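Side-chain contact in hypothetical protein APE0754 (Aeropyrum pernix, PDB 1TUA), which has no established function but carries K homology (KH) domains and therefore probably binds RNA: residues A[90-95]-A[152-157]. Numbering follows the deposited sequence.
Sequences VVVDLK and QAIEML
Val-92 packs against Ile-154 and Glu-155 in a small, purely apolar contact between edge strand 87-93 and helix 144-158, with no hydrogen bond crossing it. Val-92 projects toward the helix and uses both methyls: CG1 lies 4.2 Å from both Ile-154 CG2 and Glu-155 CG, and CG2 is 4.4 Å from the same two atoms. A branched valine suits a strand facing a helix, being short and broad. Ile-154 offers the methyl on its beta carbon, while its longer CG1-CD1 arm (chi1 -64°) leads away from the strand; the residue also touches Ile-112 of helix 102-113 and Ile-123 of helix 118-127. Glu-155 sits at the border of the contact; CD is anti to CA (chi2 174°), which carries the carboxylate past the valine and leaves CG against it, so a charged residue can serve here through its aliphatic part. Where the strand ends, Asp-93 OD1 accepts from Lys-95 N at 2.9 Å, a capping bond, bent to 141°, in the turn leading into helix 95-98, and Leu-94 turns into the core on Ile-108 and Ile-112. The contact joins first strand to last helix of a beta-alpha-alpha-beta-beta-alpha unit, strand order 1-3-2: the type I KH fold.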
# COMPACT_ATOMS: atom_id res chain seq x y z
N VAL A 90 -3.20 -2.59 0.80
CA VAL A 90 -3.29 -3.82 1.57
C VAL A 90 -1.95 -4.01 2.25
O VAL A 90 -0.91 -3.74 1.65
CB VAL A 90 -3.57 -5.03 0.67
CG1 VAL A 90 -3.44 -6.32 1.48
CG2 VAL A 90 -4.96 -4.91 0.08
N VAL A 91 -1.97 -4.46 3.50
CA VAL A 91 -0.73 -4.64 4.24
C VAL A 91 -0.59 -6.03 4.82
O VAL A 91 -1.55 -6.60 5.34
CB VAL A 91 -0.62 -3.63 5.41
CG1 VAL A 91 0.67 -3.86 6.18
CG2 VAL A 91 -0.67 -2.20 4.87
N VAL A 92 0.62 -6.58 4.71
CA VAL A 92 0.92 -7.89 5.27
C VAL A 92 1.88 -7.64 6.43
O VAL A 92 2.99 -7.15 6.24
CB VAL A 92 1.62 -8.80 4.23
CG1 VAL A 92 2.07 -10.09 4.90
CG2 VAL A 92 0.65 -9.12 3.10
N ASP A 93 1.42 -7.93 7.65
CA ASP A 93 2.27 -7.73 8.81
C ASP A 93 3.03 -9.03 9.02
O ASP A 93 2.45 -10.03 9.45
CB ASP A 93 1.43 -7.41 10.05
CG ASP A 93 2.29 -6.95 11.23
OD1 ASP A 93 3.27 -7.64 11.55
OD2 ASP A 93 1.97 -5.89 11.82
N LEU A 94 4.32 -9.01 8.71
CA LEU A 94 5.15 -10.21 8.82
C LEU A 94 5.28 -10.78 10.23
O LEU A 94 5.60 -11.95 10.40
CB LEU A 94 6.53 -9.94 8.22
CG LEU A 94 6.53 -9.54 6.73
CD1 LEU A 94 7.94 -9.25 6.26
CD2 LEU A 94 5.92 -10.65 5.90
N LYS A 95 5.02 -9.96 11.25
CA LYS A 95 5.12 -10.48 12.61
C LYS A 95 3.97 -11.45 12.90
O LYS A 95 4.00 -12.18 13.89
CB LYS A 95 5.13 -9.33 13.63
CG LYS A 95 6.44 -8.58 13.64
CD LYS A 95 6.50 -7.58 14.77
CE LYS A 95 7.85 -6.88 14.80
NZ LYS A 95 7.92 -5.82 15.84
N GLN A 152 -1.44 -12.67 -1.15
CA GLN A 152 -1.36 -14.11 -1.01
C GLN A 152 0.04 -14.61 -1.37
O GLN A 152 0.63 -15.41 -0.64
CB GLN A 152 -2.43 -14.77 -1.89
CG GLN A 152 -2.44 -16.28 -1.87
CD GLN A 152 -3.57 -16.86 -2.70
OE1 GLN A 152 -3.87 -16.37 -3.79
NE2 GLN A 152 -4.18 -17.92 -2.19
N ALA A 153 0.58 -14.14 -2.50
CA ALA A 153 1.92 -14.54 -2.92
C ALA A 153 2.96 -14.18 -1.85
O ALA A 153 3.85 -14.98 -1.54
CB ALA A 153 2.27 -13.88 -4.25
N ILE A 154 2.84 -12.98 -1.30
CA ILE A 154 3.76 -12.53 -0.25
C ILE A 154 3.63 -13.44 0.98
O ILE A 154 4.63 -13.85 1.56
CB ILE A 154 3.47 -11.08 0.18
CG1 ILE A 154 3.73 -10.12 -0.99
CG2 ILE A 154 4.33 -10.72 1.39
CD1 ILE A 154 5.17 -10.08 -1.43
N GLU A 155 2.40 -13.75 1.37
CA GLU A 155 2.19 -14.62 2.52
C GLU A 155 2.81 -16.00 2.27
O GLU A 155 3.45 -16.57 3.15
CB GLU A 155 0.70 -14.74 2.83
CG GLU A 155 0.08 -13.43 3.29
CD GLU A 155 -1.43 -13.52 3.45
OE1 GLU A 155 -2.10 -14.08 2.55
OE2 GLU A 155 -1.95 -13.02 4.47
N MET A 156 2.61 -16.53 1.06
CA MET A 156 3.17 -17.84 0.70
C MET A 156 4.70 -17.85 0.82
O MET A 156 5.28 -18.83 1.27
CB MET A 156 2.75 -18.23 -0.72
CG MET A 156 1.29 -18.68 -0.86
SD MET A 156 0.79 -18.90 -2.59
CE MET A 156 1.59 -20.40 -3.02
N LEU A 157 5.34 -16.76 0.41
CA LEU A 157 6.80 -16.68 0.50
C LEU A 157 7.23 -16.56 1.95
O LEU A 157 8.24 -17.14 2.35
CB LEU A 157 7.34 -15.48 -0.29
CG LEU A 157 7.28 -15.55 -1.82
CD1 LEU A 157 7.89 -14.28 -2.41
CD2 LEU A 157 8.05 -16.77 -2.30